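Long-range contacts in LasR-specific antiactivator QslA domain-containing protein (Pseudomonas aeruginosa, PDB 4NG2), which probably acts as an antiactivator that binds the quorum-sensing regulator LasR and keeps it from switching on its target genes: residues E[59-64]-E[96-101]; E[53-58]-E[91-96]. One frame throughout, in Å; residues are numbered along the deposited sequence.

In the fold
Both contacts join the same two helices, 52-66 and 88-107, and lie close to the middle of the chain with their centres about 8 Å apart. Along the sequence the segments alternate: 53-58, 59-64, 91-96, 96-101, so contact 2 holds the N-terminal part of the pair and contact 1 continues it toward the C-terminal ends. Val96 belongs to both, and the two meet directly where Ala97 CB lies 3.1 Å from Ile55 O. Between the two helices the chain forms helix 74-83. Residues of both contacts also touch a second copy of the protein, so helix 88-107 serves the subunit core and the dimer interface together.

Contact 1: E[59-64]-E[96-101]; sequences VRQAEN and VAFLTR
The Phe98 ring takes Ala62 over one face and Gln61 at its edge. It does so within a pair of packed helices, 52-66 and 88-107, that run in roughly the same direction, their local axes 7.8 Å apart and crossing at -39°. Ala62 CB sits 3.9 Å from the Phe98 ring centroid, 23° off the normal and shifted toward the rim, a CH-pi contact. At the border of the same ring, Gln61 CB lies in plane, and Gln61 CG comes within 3.8 Å of Phe98 CE2, the side-chain amide being turned obliquely to the ring. Having CG anti to the backbone N carries the Phe98 ring across to helix 52-66.

The other flat group, the Arg101 guanidinium, meets Glu63 at its edge, and the carboxylate plane stands steeply against it. Arg101 first passes Ala62, its CB 3.7 Å from Ala62 CB, then bends at chi2 so that its aliphatic part runs beside Glu63 CG. Helix 52-66 is thus met by methylene and charge from one side chain. Arg105 brings a second positive charge close to the guanidinium, and the Glu63 carboxylate would probably offset part of that crowding of charge.

Beyond these segments, Phe78 packs edge-to-face with Phe98, and Leu99 of the second subunit also touches Phe98. At the N-terminal end of the contact, Val59 CG2 rests 3.8 Å from Ala97 CB. The polar link is a salt bridge whose hydrogen bond is weak, long though nearly straight: Arg101 NE points its N-H at Glu63 OE1 over 3.3 Å, at 171°.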
# COMPACT_ATOMS: atom_id res chain seq x y z
N VAL E 59 6.97 8.11 15.61
CA VAL E 59 7.60 7.09 16.45
C VAL E 59 7.38 7.41 17.93
O VAL E 59 6.80 6.61 18.67
CB VAL E 59 9.10 6.92 16.16
CG1 VAL E 59 9.70 5.91 17.13
CG2 VAL E 59 9.31 6.45 14.73
N ARG E 60 7.80 8.60 18.35
CA ARG E 60 7.60 9.02 19.74
C ARG E 60 6.13 8.96 20.16
O ARG E 60 5.80 8.46 21.23
CB ARG E 60 8.16 10.42 20.00
CG ARG E 60 8.00 10.85 21.47
CD ARG E 60 8.63 12.21 21.76
NE ARG E 60 10.10 12.14 21.82
CZ ARG E 60 10.90 13.20 21.78
NH1 ARG E 60 10.39 14.43 21.68
NH2 ARG E 60 12.22 13.05 21.84
N GLN E 61 5.25 9.48 19.31
CA GLN E 61 3.84 9.48 19.64
C GLN E 61 3.37 8.09 20.03
O GLN E 61 2.59 7.94 20.95
CB GLN E 61 2.99 9.96 18.48
CG GLN E 61 1.56 10.11 18.88
CD GLN E 61 1.45 10.95 20.12
OE1 GLN E 61 1.40 12.19 20.05
NE2 GLN E 61 1.45 10.29 21.28
N ALA E 62 3.83 7.09 19.30
CA ALA E 62 3.42 5.70 19.51
C ALA E 62 4.08 5.08 20.76
O ALA E 62 3.44 4.32 21.49
CB ALA E 62 3.74 4.86 18.28
N GLU E 63 5.35 5.38 20.97
CA GLU E 63 6.00 4.99 22.23
C GLU E 63 5.33 5.61 23.46
O GLU E 63 4.98 4.88 24.39
CB GLU E 63 7.50 5.26 22.19
CG GLU E 63 8.21 4.33 21.25
CD GLU E 63 9.70 4.49 21.26
OE1 GLU E 63 10.41 3.49 21.06
OE2 GLU E 63 10.17 5.63 21.45
N ASN E 64 5.13 6.93 23.46
CA ASN E 64 4.41 7.58 24.55
C ASN E 64 3.17 6.80 24.96
O ASN E 64 2.90 6.65 26.15
CB ASN E 64 4.01 9.02 24.20
CG ASN E 64 5.18 9.98 24.20
OD1 ASN E 64 6.32 9.59 24.46
ND2 ASN E 64 4.91 11.23 23.87
N VAL E 96 2.81 6.17 8.96
CA VAL E 96 3.68 5.06 8.67
C VAL E 96 4.58 4.78 9.88
O VAL E 96 4.69 3.65 10.32
CB VAL E 96 4.50 5.26 7.35
CG1 VAL E 96 5.57 4.19 7.20
CG2 VAL E 96 3.58 5.21 6.15
N ALA E 97 5.19 5.82 10.46
CA ALA E 97 6.09 5.63 11.60
C ALA E 97 5.36 5.05 12.81
O ALA E 97 5.79 4.06 13.39
CB ALA E 97 6.77 6.93 11.97
N PHE E 98 4.24 5.68 13.17
CA PHE E 98 3.44 5.31 14.35
C PHE E 98 2.96 3.86 14.25
O PHE E 98 2.96 3.11 15.24
CB PHE E 98 2.26 6.29 14.43
CG PHE E 98 1.30 6.04 15.54
CD1 PHE E 98 0.39 5.01 15.46
CD2 PHE E 98 1.25 6.90 16.64
CE1 PHE E 98 -0.54 4.80 16.50
CE2 PHE E 98 0.33 6.71 17.67
CZ PHE E 98 -0.57 5.67 17.60
N LEU E 99 2.57 3.45 13.05
CA LEU E 99 2.05 2.10 12.86
C LEU E 99 3.18 1.08 12.84
O LEU E 99 3.04 -0.00 13.39
CB LEU E 99 1.16 2.04 11.61
CG LEU E 99 -0.25 2.58 11.90
CD1 LEU E 99 -0.96 3.11 10.66
CD2 LEU E 99 -1.09 1.51 12.56
N THR E 100 4.31 1.44 12.25
CA THR E 100 5.48 0.57 12.29
C THR E 100 5.92 0.30 13.72
O THR E 100 6.31 -0.82 14.07
CB THR E 100 6.64 1.17 11.51
OG1 THR E 100 6.30 1.20 10.12
CG2 THR E 100 7.88 0.33 11.69
N ARG E 101 5.86 1.34 14.55
CA ARG E 101 6.14 1.21 15.97
C ARG E 101 5.13 0.30 16.67
O ARG E 101 5.51 -0.45 17.57
CB ARG E 101 6.23 2.58 16.65
CG ARG E 101 6.81 2.48 18.06
CD ARG E 101 8.02 1.54 18.09
NE ARG E 101 8.52 1.29 19.43
CZ ARG E 101 8.20 0.22 20.18
NH1 ARG E 101 7.37 -0.70 19.71
NH2 ARG E 101 8.72 0.08 21.39

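Contact 2: E[53-58]-E[91-96]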
# COMPACT_ATOMS: atom_id res chain seq x y z
N PRO E 53 11.62 14.44 10.72
CA PRO E 53 10.88 14.91 11.90
C PRO E 53 9.47 14.36 11.96
O PRO E 53 9.10 13.82 13.00
CB PRO E 53 10.84 16.43 11.73
CG PRO E 53 11.96 16.76 10.74
CD PRO E 53 12.05 15.55 9.84
N ALA E 54 8.69 14.46 10.88
CA ALA E 54 7.38 13.81 10.90
C ALA E 54 7.54 12.35 11.28
O ALA E 54 6.79 11.83 12.08
CB ALA E 54 6.65 13.96 9.58
N ILE E 55 8.55 11.68 10.73
CA ILE E 55 8.74 10.27 11.08
C ILE E 55 8.92 10.12 12.60
O ILE E 55 8.15 9.40 13.27
CB ILE E 55 9.91 9.60 10.27
CG1 ILE E 55 9.53 9.47 8.79
CG2 ILE E 55 10.25 8.21 10.83
CD1 ILE E 55 8.61 8.32 8.50
N ASP E 56 9.88 10.84 13.16
CA ASP E 56 10.09 10.76 14.61
C ASP E 56 8.87 11.16 15.46
O ASP E 56 8.67 10.61 16.53
CB ASP E 56 11.33 11.52 15.05
CG ASP E 56 12.62 10.91 14.49
OD1 ASP E 56 12.75 9.65 14.48
OD2 ASP E 56 13.51 11.69 14.07
N LYS E 57 8.05 12.09 14.98
CA LYS E 57 6.87 12.46 15.76
C LYS E 57 5.93 11.28 15.83
O LYS E 57 5.31 11.02 16.86
CB LYS E 57 6.15 13.70 15.20
CG LYS E 57 5.07 14.25 16.16
CD LYS E 57 4.31 15.45 15.57
CE LYS E 57 5.24 16.63 15.24
NZ LYS E 57 4.49 17.88 14.92
N GLY E 58 5.83 10.55 14.74
CA GLY E 58 5.03 9.33 14.74
C GLY E 58 5.64 8.21 15.57
O GLY E 58 4.90 7.41 16.14
N LYS E 91 1.66 14.00 7.31
CA LYS E 91 0.67 13.20 8.00
C LYS E 91 0.95 11.73 7.69
O LYS E 91 0.91 10.88 8.58
CB LYS E 91 -0.75 13.57 7.58
CG LYS E 91 -1.23 14.94 8.06
CD LYS E 91 -2.59 15.30 7.43
CE LYS E 91 -2.98 16.76 7.72
NZ LYS E 91 -3.01 17.06 9.16
N THR E 92 1.26 11.42 6.44
CA THR E 92 1.41 10.02 6.10
C THR E 92 2.75 9.50 6.58
O THR E 92 2.88 8.31 6.83
CB THR E 92 1.18 9.73 4.59
OG1 THR E 92 2.06 10.51 3.79
CG2 THR E 92 -0.24 10.06 4.21
N ALA E 93 3.74 10.37 6.73
CA ALA E 93 5.01 9.94 7.31
C ALA E 93 4.78 9.58 8.76
O ALA E 93 5.32 8.59 9.26
CB ALA E 93 6.06 11.02 7.18
N PHE E 94 3.96 10.39 9.44
CA PHE E 94 3.63 10.14 10.83
C PHE E 94 2.83 8.86 10.97
O PHE E 94 3.01 8.12 11.92
CB PHE E 94 2.86 11.34 11.40
CG PHE E 94 2.17 11.07 12.70
CD1 PHE E 94 1.00 10.34 12.74
CD2 PHE E 94 2.70 11.53 13.88
CE1 PHE E 94 0.36 10.08 13.94
CE2 PHE E 94 2.06 11.27 15.10
CZ PHE E 94 0.88 10.54 15.12
N GLU E 95 1.92 8.59 10.04
CA GLU E 95 1.09 7.39 10.14
C GLU E 95 1.93 6.14 9.97
O GLU E 95 1.78 5.17 10.71
CB GLU E 95 0.00 7.38 9.08
CG GLU E 95 -0.95 8.55 9.12
CD GLU E 95 -1.96 8.51 7.99
OE1 GLU E 95 -1.69 7.90 6.93
OE2 GLU E 95 -3.05 9.09 8.18
N VAL E 96 2.81 6.17 8.96
CA VAL E 96 3.68 5.06 8.67
C VAL E 96 4.58 4.78 9.88
O VAL E 96 4.69 3.65 10.32
CB VAL E 96 4.50 5.26 7.35
CG1 VAL E 96 5.57 4.19 7.20
CG2 VAL E 96 3.58 5.21 6.15
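Ala54 and Ala93 meet through their methyls, CB to CB at 3.8 Å, where two helices of the QslA fold, 52-66 and 88-107, pack side by side. Their local axes come within 7.1 Å and cross at -41°, with the helices running in broadly the same direction. The small residues Ala54, Gly58 and Ala93 permit this approach, and the backbones come nearest at Gly58 and Phe94, 4.2 Å between their CA atoms.

The apolar contacts centre on Ala93. Besides Ala54, its methyl receives Ile55, whose CD1 lies 3.9 Å from Ala93 CB. The CB of Ile55 points away from helix 88-107, but with CG1 anti to the carbonyl carbon (chi1 -69°) and a further turn at chi2, the delta methyl swings back to Ala93 O, 3.4 Å from Ile55 CD1. Val32 and Ile34 of the small beta-sheet pack against the same isoleucine, so the sheet covers this side of the helix pair.

Side chain against backbone is the second kind of contact, and Phe94 supplies it. Its ring, CG anti to the backbone N, lies alongside the last turn of 53-58, presenting CD2 and CE2 to the main chain. Phe94 CE2 reaches Lys57 O at 3.7 Å, while the Lys57 side chain runs off toward the loop at Ser84 and Leu85. Arg82 of helix 74-83 and Leu85 also touch the ring.

No hydrogen bond crosses between the segments; the polar backbone atoms are largely engaged within each helix, as in Gly58 N to Ala54 O. The tightest approach of the ring is to the glycine, Phe94 CD2 to Gly58 CA at 3.3 Å.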